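PDB 2QVW: Glp_546_48378_50642 from Giardia intestinalis, which cleaves double-stranded RNA into fragments of 21 to 23 base pairs, the siRNAs that direct destruction of matching RNAs in RNA interference. Local coordinates for residues T31-L43 against R312-G324. Residues are numbered along the deposited sequence; the frame is centred on the assembly and turned at random.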
loop_
_atom_site.group_PDB
_atom_site.type_symbol
_atom_site.label_atom_id
_atom_site.label_comp_id
_atom_site.label_asym_id
_atom_site.label_seq_id
_atom_site.Cartn_x
_atom_site.Cartn_y
_atom_site.Cartn_z
ATOM N N THR A 31 6.233 -2.072 9.771
ATOM C CA THR A 31 5.461 -1.187 10.618
ATOM C C THR A 31 4.086 -1.832 10.737
ATOM O O THR A 31 3.643 -2.523 9.814
ATOM C CB THR A 31 5.312 0.197 9.985
ATOM O OG1 THR A 31 4.539 0.086 8.791
ATOM C CG2 THR A 31 6.670 0.769 9.639
ATOM N N LEU A 32 3.424 -1.618 11.870
ATOM C CA LEU A 32 2.103 -2.185 12.096
ATOM C C LEU A 32 1.038 -1.121 11.961
ATOM O O LEU A 32 1.080 -0.105 12.641
ATOM C CB LEU A 32 2.021 -2.819 13.486
ATOM C CG LEU A 32 3.049 -3.925 13.758
ATOM C CD1 LEU A 32 2.749 -4.558 15.087
ATOM C CD2 LEU A 32 3.007 -4.980 12.663
ATOM N N PRO A 33 0.065 -1.342 11.069
ATOM C CA PRO A 33 -1.029 -0.394 10.839
ATOM C C PRO A 33 -1.952 -0.267 12.057
ATOM O O PRO A 33 -2.477 -1.260 12.555
ATOM C CB PRO A 33 -1.739 -0.989 9.626
ATOM C CG PRO A 33 -1.562 -2.457 9.842
ATOM C CD PRO A 33 -0.101 -2.545 10.235
ATOM N N GLY A 34 -2.139 0.962 12.533
ATOM C CA GLY A 34 -3.000 1.169 13.677
ATOM C C GLY A 34 -4.396 0.704 13.339
ATOM O O GLY A 34 -4.637 0.180 12.255
ATOM N N PHE A 35 -5.323 0.880 14.270
ATOM C CA PHE A 35 -6.706 0.489 14.042
ATOM C C PHE A 35 -7.541 0.937 15.224
ATOM O O PHE A 35 -7.034 1.037 16.331
ATOM C CB PHE A 35 -6.821 -1.024 13.873
ATOM C CG PHE A 35 -6.508 -1.793 15.111
ATOM C CD1 PHE A 35 -5.193 -2.043 15.481
ATOM C CD2 PHE A 35 -7.529 -2.260 15.917
ATOM C CE1 PHE A 35 -4.901 -2.756 16.640
ATOM C CE2 PHE A 35 -7.251 -2.974 17.078
ATOM C CZ PHE A 35 -5.933 -3.220 17.441
ATOM N N LYS A 36 -8.806 1.257 15.004
ATOM C CA LYS A 36 -9.615 1.660 16.134
ATOM C C LYS A 36 -10.600 0.553 16.422
ATOM O O LYS A 36 -10.917 -0.235 15.539
ATOM C CB LYS A 36 -10.305 3.006 15.870
ATOM C CG LYS A 36 -10.943 3.184 14.514
ATOM C CD LYS A 36 -11.355 4.638 14.312
ATOM C CE LYS A 36 -12.241 4.798 13.084
ATOM N NZ LYS A 36 -11.558 4.423 11.810
ATOM N N VAL A 37 -11.038 0.475 17.675
ATOM C CA VAL A 37 -11.980 -0.546 18.126
ATOM C C VAL A 37 -13.300 0.063 18.589
ATOM O O VAL A 37 -13.330 0.931 19.451
ATOM C CB VAL A 37 -11.397 -1.375 19.293
ATOM C CG1 VAL A 37 -10.563 -2.527 18.766
ATOM C CG2 VAL A 37 -10.536 -0.487 20.157
ATOM N N SER A 38 -14.391 -0.420 18.007
ATOM C CA SER A 38 -15.729 0.049 18.324
ATOM C C SER A 38 -16.126 -0.154 19.792
ATOM O O SER A 38 -15.406 -0.770 20.581
ATOM C CB SER A 38 -16.732 -0.657 17.421
ATOM O OG SER A 38 -16.570 -2.052 17.517
ATOM N N ALA A 39 -17.287 0.382 20.141
ATOM C CA ALA A 39 -17.824 0.286 21.483
ATOM C C ALA A 39 -18.526 -1.051 21.663
ATOM O O ALA A 39 -19.323 -1.454 20.815
ATOM C CB ALA A 39 -18.791 1.419 21.708
ATOM N N GLY A 40 -18.221 -1.730 22.770
ATOM C CA GLY A 40 -18.821 -3.025 23.044
ATOM C C GLY A 40 -18.258 -3.785 24.238
ATOM O O GLY A 40 -17.646 -3.195 25.128
ATOM N N ARG A 41 -18.479 -5.102 24.238
ATOM C CA ARG A 41 -18.056 -6.044 25.286
ATOM C C ARG A 41 -17.647 -5.468 26.641
ATOM O O ARG A 41 -16.672 -5.914 27.231
ATOM C CB ARG A 41 -16.915 -6.937 24.778
ATOM C CG ARG A 41 -17.145 -7.573 23.419
ATOM C CD ARG A 41 -16.549 -6.698 22.348
ATOM N NE ARG A 41 -15.347 -7.267 21.749
ATOM C CZ ARG A 41 -14.278 -6.552 21.406
ATOM N NH1 ARG A 41 -14.261 -5.235 21.609
ATOM N NH2 ARG A 41 -13.224 -7.150 20.861
ATOM N N GLY A 42 -18.396 -4.498 27.144
ATOM C CA GLY A 42 -18.050 -3.921 28.424
ATOM C C GLY A 42 -17.127 -2.734 28.285
ATOM O O GLY A 42 -17.237 -1.774 29.046
ATOM N N LEU A 43 -16.201 -2.797 27.331
ATOM C CA LEU A 43 -15.273 -1.688 27.090
ATOM C C LEU A 43 -15.692 -0.898 25.831
ATOM O O LEU A 43 -16.087 -1.484 24.831
ATOM C CB LEU A 43 -13.844 -2.216 26.974
ATOM C CG LEU A 43 -13.644 -3.463 26.122
ATOM C CD1 LEU A 43 -13.853 -3.134 24.645
ATOM C CD2 LEU A 43 -12.252 -3.989 26.357
ATOM N N ARG A 312 -18.292 -3.493 9.171
ATOM C CA ARG A 312 -19.705 -3.515 9.514
ATOM C C ARG A 312 -19.962 -3.091 10.954
ATOM O O ARG A 312 -19.905 -3.916 11.868
ATOM C CB ARG A 312 -20.305 -4.902 9.270
ATOM C CG ARG A 312 -21.824 -4.930 9.468
ATOM C CD ARG A 312 -22.487 -6.220 8.975
ATOM N NE ARG A 312 -22.640 -6.289 7.519
ATOM C CZ ARG A 312 -21.656 -6.548 6.662
ATOM N NH1 ARG A 312 -20.421 -6.768 7.098
ATOM N NH2 ARG A 312 -21.913 -6.600 5.364
ATOM N N GLY A 313 -20.256 -1.802 11.134
ATOM C CA GLY A 313 -20.528 -1.258 12.452
ATOM C C GLY A 313 -19.470 -1.678 13.446
ATOM O O GLY A 313 -18.529 -0.938 13.730
ATOM N N ARG A 314 -19.632 -2.880 13.981
ATOM C CA ARG A 314 -18.688 -3.427 14.937
ATOM C C ARG A 314 -17.268 -3.185 14.445
ATOM O O ARG A 314 -16.401 -2.767 15.208
ATOM C CB ARG A 314 -18.930 -4.926 15.102
ATOM C CG ARG A 314 -18.808 -5.710 13.810
ATOM C CD ARG A 314 -19.023 -7.180 14.061
ATOM N NE ARG A 314 -18.211 -7.640 15.177
ATOM C CZ ARG A 314 -18.181 -8.895 15.612
ATOM N NH1 ARG A 314 -18.922 -9.822 15.018
ATOM N NH2 ARG A 314 -17.416 -9.223 16.649
ATOM N N GLY A 315 -17.037 -3.448 13.163
ATOM C CA GLY A 315 -15.716 -3.256 12.602
ATOM C C GLY A 315 -15.466 -4.077 11.354
ATOM O O GLY A 315 -16.332 -4.806 10.881
ATOM N N LEU A 316 -14.261 -3.953 10.816
ATOM C CA LEU A 316 -13.881 -4.683 9.617
ATOM C C LEU A 316 -13.501 -6.103 9.997
ATOM O O LEU A 316 -14.097 -7.070 9.521
ATOM C CB LEU A 316 -12.688 -3.998 8.939
ATOM C CG LEU A 316 -12.338 -4.454 7.522
ATOM C CD1 LEU A 316 -13.522 -4.230 6.598
ATOM C CD2 LEU A 316 -11.137 -3.687 7.032
ATOM N N ALA A 317 -12.495 -6.217 10.854
ATOM C CA ALA A 317 -12.024 -7.509 11.316
ATOM C C ALA A 317 -12.363 -7.630 12.794
ATOM O O ALA A 317 -11.489 -7.477 13.654
ATOM C CB ALA A 317 -10.528 -7.613 11.113
ATOM N N GLY A 318 -13.632 -7.911 13.081
ATOM C CA GLY A 318 -14.073 -8.019 14.455
ATOM C C GLY A 318 -14.610 -6.661 14.840
ATOM O O GLY A 318 -15.512 -6.152 14.176
ATOM N N TRP A 319 -14.059 -6.068 15.896
ATOM C CA TRP A 319 -14.503 -4.752 16.344
ATOM C C TRP A 319 -13.505 -3.732 15.852
ATOM O O TRP A 319 -13.784 -2.535 15.800
ATOM C CB TRP A 319 -14.573 -4.687 17.868
ATOM C CG TRP A 319 -15.531 -5.669 18.472
ATOM C CD1 TRP A 319 -15.397 -7.029 18.512
ATOM C CD2 TRP A 319 -16.786 -5.372 19.097
ATOM N NE1 TRP A 319 -16.491 -7.597 19.127
ATOM C CE2 TRP A 319 -17.358 -6.602 19.494
ATOM C CE3 TRP A 319 -17.482 -4.188 19.362
ATOM C CZ2 TRP A 319 -18.598 -6.677 20.141
ATOM C CZ3 TRP A 319 -18.713 -4.265 20.006
ATOM C CH2 TRP A 319 -19.256 -5.500 20.388
ATOM N N ARG A 320 -12.339 -4.232 15.470
ATOM C CA ARG A 320 -11.254 -3.390 14.992
ATOM C C ARG A 320 -11.276 -3.070 13.497
ATOM O O ARG A 320 -11.721 -3.874 12.675
ATOM C CB ARG A 320 -9.933 -4.055 15.358
ATOM C CG ARG A 320 -9.881 -5.512 14.983
ATOM C CD ARG A 320 -8.527 -6.112 15.294
ATOM N NE ARG A 320 -8.465 -7.474 14.787
ATOM C CZ ARG A 320 -9.170 -8.475 15.296
ATOM N NH1 ARG A 320 -9.976 -8.255 16.330
ATOM N NH2 ARG A 320 -9.091 -9.683 14.758
ATOM N N THR A 321 -10.777 -1.884 13.160
ATOM C CA THR A 321 -10.716 -1.429 11.780
ATOM C C THR A 321 -9.397 -0.715 11.565
ATOM O O THR A 321 -9.194 0.376 12.077
ATOM C CB THR A 321 -11.850 -0.461 11.472
ATOM O OG1 THR A 321 -13.099 -1.151 11.561
ATOM C CG2 THR A 321 -11.704 0.102 10.082
ATOM N N PRO A 322 -8.484 -1.331 10.794
ATOM C CA PRO A 322 -7.141 -0.840 10.449
ATOM C C PRO A 322 -7.155 0.383 9.539
ATOM O O PRO A 322 -7.919 0.442 8.575
ATOM C CB PRO A 322 -6.496 -2.041 9.748
ATOM C CG PRO A 322 -7.317 -3.220 10.204
ATOM C CD PRO A 322 -8.707 -2.658 10.202
ATOM N N PHE A 323 -6.308 1.359 9.835
ATOM C CA PHE A 323 -6.245 2.548 9.003
ATOM C C PHE A 323 -4.826 2.796 8.534
ATOM O O PHE A 323 -3.861 2.578 9.271
ATOM C CB PHE A 323 -6.768 3.772 9.756
ATOM C CG PHE A 323 -6.153 3.973 11.116
ATOM C CD1 PHE A 323 -6.762 3.455 12.254
ATOM C CD2 PHE A 323 -4.979 4.697 11.261
ATOM C CE1 PHE A 323 -6.209 3.659 13.521
ATOM C CE2 PHE A 323 -4.421 4.902 12.523
ATOM C CZ PHE A 323 -5.038 4.383 13.654
ATOM N N GLY A 324 -4.700 3.244 7.295
ATOM C CA GLY A 324 -3.382 3.509 6.754
ATOM C C GLY A 324 -2.781 4.775 7.325
ATOM O O GLY A 324 -3.438 5.470 8.106
#
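Phe35 to Val37 and Arg320 to Pro322 run side by side as short antiparallel strands, their axes 163° apart. Lys36 and Thr321 form the hydrogen-bonded pair, in which Lys36 N donates a hydrogen bond to Thr321 O (3.1 Å) and Thr321 N one to Lys36 O (2.9 Å). The ladder continues past both ends of this pair, with Phe323 N hydrogen-bonded to Gly34 O and Ser38 N hydrogen-bonded to Trp319 O. Phe35–Pro322 and Val37–Arg320 are the flanking non-hydrogen-bonded pairs, where the CA–H groups of Pro322, Arg320, Val37 and Phe35 lie close to the carbonyl oxygens of Gly34, Lys36, Trp319 and Thr321, respectively.

Beyond the strand end, the guanidinium of Arg41 lies flat over one face of the Trp319 indole in a cation-pi stack, its plane tilted only 13° and CZ above the five-membered ring, although the exact spacing is uncertain. Bends at chi2 and chi3 bring the guanidinium over the ring, while Ala39 O lies in the indole plane at its edge. Arg41 NH2 also forms a salt bridge with Glu269. At the other end of the ladder, Gly34 CA sits over a face of the Phe323 ring, 4.2 Å from its centre, in a CH-pi contact.

On the face bearing Phe35, Val37, Arg320 and Pro322 the packing is apolar: Val37 CG1 rests 3.8 Å from Arg320 CB, and Phe35 CB faces Pro322 CB. Helix 267-284 lies against this face, with His273 stacking on Phe35, and Tyr299 of helix 295-306 also touches Pro322. Strand 46-49 pairs with the other edge of strand 35-37, so strand 320-322, from the first RNase III region, becomes the outermost strand of the N-terminal domain's antiparallel sheet.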